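Local coordinates for protein colicin-D (Escherichia coli, PDB 5ZNM) that kills Escherichia coli and closely related bacteria by inhibiting protein synthesis, seen here as its central domain and its C-terminal tRNase domain, at residues N39-E44 with T208-P213; V49-A54 with P230-H235; S56-M61 with V66-G71; Y264-A269 with G273-Y278. One frame throughout, in Å; residues are numbered along the deposited sequence.

In the fold
Following the chain from its N terminus, helix 32-42 opens interaction 1, which closes a loop of 163 intervening residues on strand 207-212. Strand 49-51 opens interaction 2 before that loop has closed and meets its partner, 230-235, afterwards, so the two contacts cross along the chain; they also touch in space, through neighbouring strands of one mixed sheet and at the coil 230-235. Interaction 3, the hairpin of 56-61 and 66-71, is local and nests inside both loops. Interaction 4, the hairpin of 264-269 and 273-278, follows in series. The two hairpins lie at opposite ends of the five-stranded antiparallel sheet, with strand 126-131 between them, while interactions 1 and 2 tie the helix and a loop to the mixed sheet.

Interaction 1: residues N39-E44 with T208-P213; sequences NSVMNE and TILVNP
Met42, in the last turn of helix 32-42, and Leu210, on strand 207-212, are the closest CA pair across the two segments, 7.3 Å apart, and no hydrogen bond crosses between them. Leu210 points from the strand toward the helix, and its CD1 methyl lies 3.5 Å from CG1 of Val41 and 4.0 Å from CG of Met42. Val41 carries CG1 anti to its own N (chi1 160°), which turns that methyl to the strand. Met42 starts out across the line between the segments and comes closer at its tip: a bend at chi3 (-62°) sets CE 4.1 Å from ND2 of Asn212, the two side chains meeting at roughly a right angle. ND2 of Asn212 spends its hydrogen bond on Thr232 OG1; against it the Met42 methyl makes a nonpolar contact. Where the helix ends, Asn43 ND2 donates to Asn39 O (2.8 Å, 172°), tying the last turn to itself. Leu210 and Met42 both also touch Val49 of the adjoining parallel strand: this is a helix end packed on one face of a mixed beta sheet, in the central domain of the colicin.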
loop_
_atom_site.group_PDB
_atom_site.type_symbol
_atom_site.label_atom_id
_atom_site.label_comp_id
_atom_site.label_asym_id
_atom_site.label_seq_id
_atom_site.Cartn_x
_atom_site.Cartn_y
_atom_site.Cartn_z
ATOM N N ASN A 39 -2.652 17.312 17.068
ATOM C CA ASN A 39 -3.114 17.717 15.748
ATOM C C ASN A 39 -2.710 19.154 15.431
ATOM O O ASN A 39 -2.334 19.449 14.292
ATOM C CB ASN A 39 -4.627 17.546 15.638
ATOM C CG ASN A 39 -5.037 16.098 15.458
ATOM O OD1 ASN A 39 -4.222 15.233 15.107
ATOM N ND2 ASN A 39 -6.309 15.822 15.703
ATOM N N SER A 40 -2.781 20.057 16.417
ATOM C CA SER A 40 -2.241 21.410 16.233
ATOM C C SER A 40 -0.805 21.369 15.734
ATOM O O SER A 40 -0.442 22.059 14.774
ATOM C CB SER A 40 -2.284 22.202 17.547
ATOM O OG SER A 40 -3.574 22.699 17.846
ATOM N N VAL A 41 0.029 20.571 16.400
ATOM C CA VAL A 41 1.462 20.586 16.134
ATOM C C VAL A 41 1.772 19.992 14.762
ATOM O O VAL A 41 2.674 20.466 14.059
ATOM C CB VAL A 41 2.194 19.858 17.276
ATOM C CG1 VAL A 41 3.556 19.414 16.855
ATOM C CG2 VAL A 41 2.295 20.774 18.486
ATOM N N MET A 42 1.031 18.964 14.341
ATOM C CA MET A 42 1.301 18.368 13.033
ATOM C C MET A 42 0.761 19.202 11.880
ATOM O O MET A 42 1.165 18.987 10.732
ATOM C CB MET A 42 0.714 16.963 12.940
ATOM C CG MET A 42 1.502 15.921 13.703
ATOM S SD MET A 42 0.910 14.269 13.346
ATOM C CE MET A 42 -0.773 14.390 13.952
ATOM N N ASN A 43 -0.136 20.141 12.155
ATOM C CA ASN A 43 -0.703 20.991 11.121
ATOM C C ASN A 43 0.001 22.338 11.000
ATOM O O ASN A 43 -0.466 23.199 10.248
ATOM C CB ASN A 43 -2.197 21.185 11.367
ATOM C CG ASN A 43 -3.014 20.030 10.843
ATOM O OD1 ASN A 43 -3.393 20.012 9.670
ATOM N ND2 ASN A 43 -3.280 19.045 11.700
ATOM N N GLU A 44 1.114 22.541 11.704
ATOM C CA GLU A 44 1.944 23.707 11.423
ATOM C C GLU A 44 2.466 23.633 9.989
ATOM O O GLU A 44 2.627 22.549 9.419
ATOM C CB GLU A 44 3.106 23.798 12.418
ATOM C CG GLU A 44 2.700 24.136 13.853
ATOM C CD GLU A 44 2.837 25.617 14.181
ATOM O OE1 GLU A 44 3.812 26.250 13.721
ATOM O OE2 GLU A 44 1.969 26.150 14.905
ATOM N N THR A 208 13.542 19.721 13.056
ATOM C CA THR A 208 12.629 18.896 13.834
ATOM C C THR A 208 11.764 18.028 12.919
ATOM O O THR A 208 11.153 18.540 11.977
ATOM C CB THR A 208 11.738 19.796 14.675
ATOM O OG1 THR A 208 12.542 20.481 15.646
ATOM C CG2 THR A 208 10.654 18.972 15.344
ATOM N N ILE A 209 11.703 16.726 13.198
ATOM C CA ILE A 209 10.806 15.813 12.488
ATOM C C ILE A 209 9.861 15.227 13.515
ATOM O O ILE A 209 10.310 14.735 14.552
ATOM C CB ILE A 209 11.575 14.697 11.759
ATOM C CG1 ILE A 209 12.487 15.296 10.686
ATOM C CG2 ILE A 209 10.609 13.676 11.137
ATOM C CD1 ILE A 209 13.645 14.406 10.352
ATOM N N LEU A 210 8.563 15.339 13.259
ATOM C CA LEU A 210 7.554 14.780 14.149
ATOM C C LEU A 210 7.321 13.314 13.805
ATOM O O LEU A 210 7.448 12.904 12.649
ATOM C CB LEU A 210 6.244 15.562 14.022
ATOM C CG LEU A 210 6.328 17.045 14.382
ATOM C CD1 LEU A 210 5.013 17.749 14.103
ATOM C CD2 LEU A 210 6.723 17.220 15.838
ATOM N N VAL A 211 6.964 12.519 14.808
ATOM C CA VAL A 211 6.604 11.127 14.557
ATOM C C VAL A 211 5.235 10.889 15.163
ATOM O O VAL A 211 5.040 11.115 16.363
ATOM C CB VAL A 211 7.631 10.142 15.139
ATOM C CG1 VAL A 211 7.248 8.721 14.797
ATOM C CG2 VAL A 211 9.025 10.429 14.609
ATOM N N ASN A 212 4.282 10.458 14.334
ATOM C CA ASN A 212 2.994 10.009 14.835
ATOM C C ASN A 212 3.140 8.525 15.193
ATOM O O ASN A 212 3.274 7.710 14.285
ATOM C CB ASN A 212 1.901 10.218 13.787
ATOM C CG ASN A 212 0.513 9.882 14.307
ATOM O OD1 ASN A 212 0.343 9.245 15.359
ATOM N ND2 ASN A 212 -0.495 10.282 13.543
ATOM N N PRO A 213 3.158 8.144 16.457
ATOM C CA PRO A 213 3.420 6.745 16.799
ATOM C C PRO A 213 2.247 5.813 16.553
ATOM O O PRO A 213 2.431 4.601 16.674
ATOM C CB PRO A 213 3.771 6.804 18.296
ATOM C CG PRO A 213 3.117 7.999 18.797
ATOM C CD PRO A 213 2.982 8.975 17.659
#

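Interaction 2: residues V49-A54 with P230-H235; sequences VLNNTA and PVTPVH
Thr232 carries this contact, meeting both Val49 and Asn51, and the segment around it has no regular secondary structure. Walking along it, Pro230 comes first and lies against Met42 of helix 32-42, and the backbone N of Val231 is bonded to Asn39 OD1 in the last turn of that helix. Thr232 then points toward strand 49-51, its CA 7.2 Å from that of Val49. Its two branches divide the work. With chi1 at -56°, OG1 stands anti to the carbonyl carbon and donates to Asn51 OD1 over a short 2.5 Å; the hydroxyl reaches the amide oxygen at a C=O...O angle of 130°, tilted 21° from the carbonyl plane. CG2 takes the position anti to N and meets CG1 of Val49 tip to tip at 3.6 Å. Val49 and Asn51 are alternate residues of one strand and so present their side chains on the same face, which is how a single threonine can reach both. This face belongs to an edge strand of the mixed sheet, and the coil 230-235 runs over it in the central domain. OG1 also accepts from Asn212 ND2, and thereby has a donor and an acceptor in a buried setting. CB of Thr232 lies 3.2 Å from the same OD1 of Asn51. Beyond it, the backbones of Pro233 and His235 both bond to Val66, on strand 65-71 of the five-stranded antiparallel sheet.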
loop_
_atom_site.group_PDB
_atom_site.type_symbol
_atom_site.label_atom_id
_atom_site.label_comp_id
_atom_site.label_asym_id
_atom_site.label_seq_id
_atom_site.Cartn_x
_atom_site.Cartn_y
_atom_site.Cartn_z
ATOM N N VAL A 49 6.249 15.015 9.078
ATOM C CA VAL A 49 5.777 13.943 9.946
ATOM C C VAL A 49 6.141 12.594 9.338
ATOM O O VAL A 49 5.900 12.348 8.145
ATOM C CB VAL A 49 4.259 14.034 10.186
ATOM C CG1 VAL A 49 3.794 12.938 11.176
ATOM C CG2 VAL A 49 3.886 15.429 10.657
ATOM N N LEU A 50 6.728 11.736 10.169
ATOM C CA LEU A 50 6.847 10.304 9.939
ATOM C C LEU A 50 5.703 9.588 10.646
ATOM O O LEU A 50 5.414 9.870 11.813
ATOM C CB LEU A 50 8.176 9.775 10.483
ATOM C CG LEU A 50 9.460 10.206 9.797
ATOM C CD1 LEU A 50 10.651 10.025 10.730
ATOM C CD2 LEU A 50 9.617 9.384 8.514
ATOM N N ASN A 51 5.061 8.656 9.956
ATOM C CA ASN A 51 4.074 7.800 10.592
ATOM C C ASN A 51 4.722 6.471 10.947
ATOM O O ASN A 51 5.555 5.961 10.195
ATOM C CB ASN A 51 2.866 7.582 9.678
ATOM C CG ASN A 51 2.024 8.827 9.531
ATOM O OD1 ASN A 51 2.041 9.706 10.402
ATOM N ND2 ASN A 51 1.266 8.908 8.430
ATOM N N ASN A 52 4.345 5.899 12.095
ATOM C CA ASN A 52 4.862 4.584 12.452
ATOM C C ASN A 52 3.994 3.446 11.897
ATOM O O ASN A 52 3.824 2.419 12.547
ATOM C CB ASN A 52 5.036 4.463 13.970
ATOM C CG ASN A 52 6.355 5.066 14.462
ATOM O OD1 ASN A 52 6.670 5.030 15.657
ATOM N ND2 ASN A 52 7.128 5.614 13.545
ATOM N N THR A 53 3.436 3.628 10.706
ATOM C CA THR A 53 2.839 2.545 9.936
ATOM C C THR A 53 3.907 1.526 9.548
ATOM O O THR A 53 4.835 1.847 8.805
ATOM C CB THR A 53 2.202 3.137 8.682
ATOM O OG1 THR A 53 1.416 4.279 9.060
ATOM C CG2 THR A 53 1.328 2.101 7.976
ATOM N N ALA A 54 3.787 0.298 10.040
ATOM C CA ALA A 54 4.898 -0.636 9.895
ATOM C C ALA A 54 5.073 -1.066 8.442
ATOM O O ALA A 54 4.095 -1.225 7.701
ATOM C CB ALA A 54 4.686 -1.863 10.778
ATOM N N PRO A 230 -3.973 11.051 17.123
ATOM C CA PRO A 230 -3.548 12.105 16.191
ATOM C C PRO A 230 -3.739 11.632 14.765
ATOM O O PRO A 230 -3.582 10.451 14.452
ATOM C CB PRO A 230 -2.059 12.301 16.515
ATOM C CG PRO A 230 -1.843 11.622 17.839
ATOM C CD PRO A 230 -2.835 10.501 17.870
ATOM N N VAL A 231 -4.075 12.569 13.892
ATOM C CA VAL A 231 -4.298 12.259 12.484
ATOM C C VAL A 231 -3.253 13.024 11.684
ATOM O O VAL A 231 -3.232 14.261 11.687
ATOM C CB VAL A 231 -5.727 12.590 12.045
ATOM C CG1 VAL A 231 -5.867 12.456 10.531
ATOM C CG2 VAL A 231 -6.699 11.605 12.722
ATOM N N THR A 232 -2.350 12.292 11.055
ATOM C CA THR A 232 -1.340 12.923 10.210
ATOM C C THR A 232 -1.991 13.458 8.938
ATOM O O THR A 232 -2.795 12.745 8.315
ATOM C CB THR A 232 -0.253 11.911 9.862
ATOM O OG1 THR A 232 0.289 11.366 11.069
ATOM C CG2 THR A 232 0.865 12.574 9.053
ATOM N N PRO A 233 -1.714 14.704 8.539
ATOM C CA PRO A 233 -2.288 15.212 7.284
ATOM C C PRO A 233 -1.846 14.342 6.121
ATOM O O PRO A 233 -0.680 13.967 6.020
ATOM C CB PRO A 233 -1.723 16.635 7.182
ATOM C CG PRO A 233 -1.481 17.019 8.619
ATOM C CD PRO A 233 -1.013 15.761 9.288
ATOM N N VAL A 234 -2.788 14.005 5.260
ATOM C CA VAL A 234 -2.552 13.059 4.183
ATOM C C VAL A 234 -2.255 13.834 2.911
ATOM O O VAL A 234 -2.812 14.913 2.681
ATOM C CB VAL A 234 -3.755 12.113 4.014
ATOM C CG1 VAL A 234 -3.591 11.224 2.792
ATOM C CG2 VAL A 234 -3.891 11.263 5.268
ATOM N N HIS A 235 -1.340 13.304 2.106
ATOM C CA HIS A 235 -0.975 13.967 0.872
ATOM C C HIS A 235 -2.177 14.098 -0.047
ATOM O O HIS A 235 -2.880 13.122 -0.325
ATOM C CB HIS A 235 0.146 13.223 0.152
ATOM C CG HIS A 235 0.507 13.842 -1.162
ATOM N ND1 HIS A 235 1.017 15.118 -1.265
ATOM C CD2 HIS A 235 0.383 13.383 -2.430
ATOM C CE1 HIS A 235 1.215 15.410 -2.538
ATOM N NE2 HIS A 235 0.841 14.373 -3.265
#

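Interaction 3: residues S56-M61 with V66-G71; sequences SVQLAM and VWTAAG
Val57 with Ala69 and Leu59 with Trp67 are the hydrogen-bonded pairs of an antiparallel hairpin whose short strand axes lie 4.6 Å apart at 170°. Each pair closes a ring of two backbone bonds, among them Trp67 N to Leu59 O at 2.8 Å. On the face carrying Val57, Leu59, Trp67 and Ala69, the indole is the main side-chain surface. Its CG is anti to the backbone N (chi1 179°), and the six-membered ring lies back along the strands, CE3 4.2 Å from Leu59 CB and CZ3 4.4 Å from Val57 CG1. Backbone N of Leu59 sits at the ring edge, whereas N of Ala69 lies above one face, displaced toward the rim. The opposite face is more polar. Gln58 and Thr68 lie side by side there, with CG of Gln58 3.9 Å from Thr68 OG1. Gln58 then runs extended so that NE2 donates to Ser56 OG (2.9 Å, 169°), which lies almost in the amide plane. Farther along, Ala60 CB meets Val66 CG2 at 3.8 Å. Outside the hairpin, Gln58 NE2 also reaches Asn51 O and Ser56 OG reaches Thr53 O; at Ala70 the sheet continues into a strand of the second subunit. Chemically, the backbone bonds set the register, while both amide hydrogens of buried Gln58 are spent on oxygens, which fixes the rotation of that amide and joins the hairpin to the chain just before it.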
loop_
_atom_site.group_PDB
_atom_site.type_symbol
_atom_site.label_atom_id
_atom_site.label_comp_id
_atom_site.label_asym_id
_atom_site.label_seq_id
_atom_site.Cartn_x
_atom_site.Cartn_y
_atom_site.Cartn_z
ATOM N N SER A 56 6.159 0.406 5.800
ATOM C CA SER A 56 5.578 1.308 4.822
ATOM C C SER A 56 6.664 2.147 4.159
ATOM O O SER A 56 7.748 2.348 4.702
ATOM C CB SER A 56 4.528 2.214 5.482
ATOM O OG SER A 56 5.118 3.077 6.458
ATOM N N VAL A 57 6.360 2.606 2.955
ATOM C CA VAL A 57 7.138 3.640 2.272
ATOM C C VAL A 57 6.358 4.937 2.384
ATOM O O VAL A 57 5.137 4.954 2.188
ATOM C CB VAL A 57 7.382 3.270 0.795
ATOM C CG1 VAL A 57 8.152 4.394 0.074
ATOM C CG2 VAL A 57 8.121 1.939 0.688
ATOM N N GLN A 58 7.050 6.035 2.697
ATOM C CA GLN A 58 6.353 7.291 2.907
ATOM C C GLN A 58 7.096 8.424 2.222
ATOM O O GLN A 58 8.330 8.433 2.143
ATOM C CB GLN A 58 6.203 7.624 4.396
ATOM C CG GLN A 58 5.243 6.677 5.131
ATOM C CD GLN A 58 5.275 6.890 6.645
ATOM O OE1 GLN A 58 5.392 8.018 7.117
ATOM N NE2 GLN A 58 5.180 5.788 7.414
ATOM N N LEU A 59 6.322 9.396 1.753
ATOM C CA LEU A 59 6.864 10.631 1.199
ATOM C C LEU A 59 6.091 11.772 1.823
ATOM O O LEU A 59 4.872 11.858 1.654
ATOM C CB LEU A 59 6.747 10.659 -0.326
ATOM C CG LEU A 59 7.156 11.960 -1.009
ATOM C CD1 LEU A 59 8.610 12.280 -0.732
ATOM C CD2 LEU A 59 6.915 11.872 -2.515
ATOM N N ALA A 60 6.781 12.621 2.573
ATOM C CA ALA A 60 6.145 13.755 3.220
ATOM C C ALA A 60 6.699 15.035 2.621
ATOM O O ALA A 60 7.889 15.121 2.302
ATOM C CB ALA A 60 6.362 13.732 4.743
ATOM N N MET A 61 5.823 16.015 2.449
ATOM C CA MET A 61 6.202 17.323 1.934
ATOM C C MET A 61 5.522 18.380 2.792
ATOM O O MET A 61 4.322 18.273 3.064
ATOM C CB MET A 61 5.800 17.460 0.463
ATOM C CG MET A 61 6.405 16.388 -0.453
ATOM S SD MET A 61 5.260 15.735 -1.712
ATOM C CE MET A 61 4.192 14.699 -0.699
ATOM N N VAL A 66 1.361 13.561 4.075
ATOM C CA VAL A 66 2.147 12.338 3.957
ATOM C C VAL A 66 1.466 11.398 2.971
ATOM O O VAL A 66 0.262 11.137 3.079
ATOM C CB VAL A 66 2.316 11.651 5.323
ATOM C CG1 VAL A 66 3.044 10.321 5.165
ATOM C CG2 VAL A 66 3.068 12.584 6.272
ATOM N N TRP A 67 2.243 10.896 2.015
ATOM C CA TRP A 67 1.843 9.800 1.143
ATOM C C TRP A 67 2.423 8.498 1.690
ATOM O O TRP A 67 3.605 8.448 2.035
ATOM C CB TRP A 67 2.357 10.063 -0.273
ATOM C CG TRP A 67 2.055 8.997 -1.305
ATOM C CD1 TRP A 67 0.967 8.932 -2.114
ATOM C CD2 TRP A 67 2.892 7.894 -1.662
ATOM N NE1 TRP A 67 1.067 7.849 -2.956
ATOM C CE2 TRP A 67 2.242 7.195 -2.696
ATOM C CE3 TRP A 67 4.130 7.428 -1.205
ATOM C CZ2 TRP A 67 2.778 6.045 -3.271
ATOM C CZ3 TRP A 67 4.670 6.298 -1.783
ATOM C CH2 TRP A 67 3.992 5.615 -2.813
ATOM N N THR A 68 1.597 7.451 1.755
ATOM C CA THR A 68 1.981 6.164 2.328
ATOM C C THR A 68 1.748 5.045 1.316
ATOM O O THR A 68 0.743 5.044 0.595
ATOM C CB THR A 68 1.160 5.872 3.606
ATOM O OG1 THR A 68 1.392 6.905 4.576
ATOM C CG2 THR A 68 1.550 4.540 4.202
ATOM N N ALA A 69 2.680 4.102 1.245
ATOM C CA ALA A 69 2.459 2.869 0.496
ATOM C C ALA A 69 2.841 1.699 1.381
ATOM O O ALA A 69 3.928 1.693 1.965
ATOM C CB ALA A 69 3.267 2.828 -0.795
ATOM N N ALA A 70 1.949 0.719 1.491
ATOM C CA ALA A 70 2.234 -0.482 2.250
ATOM C C ALA A 70 1.629 -1.673 1.524
ATOM O O ALA A 70 0.681 -1.531 0.750
ATOM C CB ALA A 70 1.697 -0.388 3.691
ATOM N N GLY A 71 2.208 -2.835 1.759
ATOM C CA GLY A 71 1.780 -4.038 1.088
ATOM C C GLY A 71 2.693 -4.397 -0.063
ATOM O O GLY A 71 3.748 -3.808 -0.301
#

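Interaction 4: residues Y264-A269 with G273-Y278; sequences YWRPDA and GVEAVY
Arg266 and Glu275 face each other as a hydrogen-bonded pair of an antiparallel hairpin, and the arginine can be followed outward from CB. There chi1 (61°) sets CG between the backbone N and the carbonyl carbon, bringing it 3.7 Å from Glu275 CG. The chain then runs extended to NE. CD passes 3.7 Å from Val277 CG2, and NE donates to Glu275 OE2 in a short, fairly straight hydrogen bond (2.6 Å, 164°), part of a salt bridge, lying close to the guanidinium plane and using the anti lone pair of the oxygen. Beyond it CZ lies 3.4 Å from the same Val277 methyl, which sits over one face of the guanidinium. NH2 adds a weak bond to OE2; its stronger partner is Ser56 O, while NH1 bonds weakly to Asn51 O. On the other face of the hairpin, Ala276 CB stands over the six-membered ring of Trp265 in a CH-pi contact, 3.8 Å from its centroid. At the turn, Asp268 N donates to Gly273 O. With OE2 also accepting from Ser55 N, arginine and carboxylate are each gripped by several partners, so the pair is probably charged and ties the hairpin to the chain running from strand 49-51 into strand 56-61.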
loop_
_atom_site.group_PDB
_atom_site.type_symbol
_atom_site.label_atom_id
_atom_site.label_comp_id
_atom_site.label_asym_id
_atom_site.label_seq_id
_atom_site.Cartn_x
_atom_site.Cartn_y
_atom_site.Cartn_z
ATOM N N TYR A 264 15.957 5.344 12.037
ATOM C CA TYR A 264 15.327 5.233 13.350
ATOM C C TYR A 264 14.531 3.931 13.393
ATOM O O TYR A 264 14.301 3.279 12.366
ATOM C CB TYR A 264 14.442 6.449 13.669
ATOM C CG TYR A 264 13.044 6.387 13.110
ATOM C CD1 TYR A 264 12.812 6.415 11.732
ATOM C CD2 TYR A 264 11.952 6.291 13.951
ATOM C CE1 TYR A 264 11.525 6.354 11.220
ATOM C CE2 TYR A 264 10.665 6.218 13.449
ATOM C CZ TYR A 264 10.451 6.255 12.090
ATOM O OH TYR A 264 9.157 6.179 11.611
ATOM N N TRP A 265 14.119 3.544 14.602
ATOM C CA TRP A 265 13.364 2.311 14.814
ATOM C C TRP A 265 11.908 2.620 15.147
ATOM O O TRP A 265 11.633 3.578 15.872
ATOM C CB TRP A 265 13.964 1.498 15.962
ATOM C CG TRP A 265 15.325 1.000 15.702
ATOM C CD1 TRP A 265 16.501 1.639 15.985
ATOM C CD2 TRP A 265 15.675 -0.250 15.108
ATOM N NE1 TRP A 265 17.560 0.861 15.602
ATOM C CE2 TRP A 265 17.083 -0.307 15.063
ATOM C CE3 TRP A 265 14.932 -1.333 14.613
ATOM C CZ2 TRP A 265 17.769 -1.397 14.540
ATOM C CZ3 TRP A 265 15.614 -2.423 14.095
ATOM C CH2 TRP A 265 17.024 -2.443 14.061
ATOM N N ARG A 266 10.985 1.814 14.628
ATOM C CA ARG A 266 9.574 1.843 14.984
ATOM C C ARG A 266 9.113 0.428 15.283
ATOM O O ARG A 266 9.773 -0.543 14.892
ATOM C CB ARG A 266 8.681 2.440 13.878
ATOM C CG ARG A 266 8.700 1.674 12.550
ATOM C CD ARG A 266 7.862 2.408 11.456
ATOM N NE ARG A 266 8.081 1.823 10.139
ATOM C CZ ARG A 266 8.002 2.496 8.991
ATOM N NH1 ARG A 266 7.694 3.787 8.991
ATOM N NH2 ARG A 266 8.249 1.878 7.844
ATOM N N PRO A 267 7.992 0.271 15.989
ATOM C CA PRO A 267 7.474 -1.083 16.221
ATOM C C PRO A 267 7.165 -1.777 14.903
ATOM O O PRO A 267 6.841 -1.139 13.892
ATOM C CB PRO A 267 6.205 -0.850 17.052
ATOM C CG PRO A 267 6.419 0.472 17.739
ATOM C CD PRO A 267 7.199 1.292 16.699
ATOM N N ASP A 268 7.297 -3.103 14.910
ATOM C CA ASP A 268 6.937 -3.866 13.727
ATOM C C ASP A 268 5.417 -4.006 13.625
ATOM O O ASP A 268 4.652 -3.479 14.443
ATOM C CB ASP A 268 7.650 -5.221 13.715
ATOM C CG ASP A 268 7.281 -6.115 14.904
ATOM O OD1 ASP A 268 6.337 -5.802 15.653
ATOM O OD2 ASP A 268 7.961 -7.146 15.079
ATOM N N ALA A 269 4.970 -4.685 12.565
ATOM C CA ALA A 269 3.535 -4.772 12.292
ATOM C C ALA A 269 2.778 -5.442 13.441
ATOM O O ALA A 269 1.666 -5.025 13.790
ATOM C CB ALA A 269 3.300 -5.515 10.969
ATOM N N GLY A 273 7.795 -6.347 18.202
ATOM C CA GLY A 273 9.192 -6.267 17.828
ATOM C C GLY A 273 9.467 -4.928 17.161
ATOM O O GLY A 273 8.659 -4.004 17.293
ATOM N N VAL A 274 10.589 -4.796 16.450
ATOM C CA VAL A 274 11.011 -3.503 15.915
ATOM C C VAL A 274 11.502 -3.649 14.481
ATOM O O VAL A 274 11.895 -4.732 14.035
ATOM C CB VAL A 274 12.122 -2.832 16.774
ATOM C CG1 VAL A 274 11.628 -2.564 18.190
ATOM C CG2 VAL A 274 13.370 -3.685 16.809
ATOM N N GLU A 275 11.481 -2.527 13.754
ATOM C CA GLU A 275 11.994 -2.491 12.391
ATOM C C GLU A 275 12.705 -1.172 12.152
ATOM O O GLU A 275 12.258 -0.120 12.621
ATOM C CB GLU A 275 10.880 -2.671 11.340
ATOM C CG GLU A 275 9.742 -1.703 11.454
ATOM C CD GLU A 275 8.745 -1.831 10.301
ATOM O OE1 GLU A 275 8.446 -2.972 9.866
ATOM O OE2 GLU A 275 8.256 -0.786 9.842
ATOM N N ALA A 276 13.823 -1.241 11.436
ATOM C CA ALA A 276 14.619 -0.057 11.142
ATOM C C ALA A 276 14.084 0.632 9.889
ATOM O O ALA A 276 13.724 -0.025 8.907
ATOM C CB ALA A 276 16.089 -0.432 10.943
ATOM N N VAL A 277 14.030 1.959 9.938
ATOM C CA VAL A 277 13.517 2.794 8.859
ATOM C C VAL A 277 14.630 3.743 8.428
ATOM O O VAL A 277 15.211 4.441 9.264
ATOM C CB VAL A 277 12.281 3.589 9.318
ATOM C CG1 VAL A 277 11.666 4.381 8.170
ATOM C CG2 VAL A 277 11.248 2.674 9.954
ATOM N N TYR A 278 14.909 3.782 7.130
ATOM C CA TYR A 278 15.897 4.694 6.564
ATOM C C TYR A 278 15.158 5.914 6.035
ATOM O O TYR A 278 14.158 5.775 5.326
ATOM C CB TYR A 278 16.701 3.996 5.463
ATOM C CG TYR A 278 17.681 4.889 4.724
ATOM C CD1 TYR A 278 18.670 5.595 5.403
ATOM C CD2 TYR A 278 17.629 5.005 3.340
ATOM C CE1 TYR A 278 19.571 6.398 4.726
ATOM C CE2 TYR A 278 18.532 5.824 2.646
ATOM C CZ TYR A 278 19.495 6.512 3.349
ATOM O OH TYR A 278 20.386 7.308 2.676
#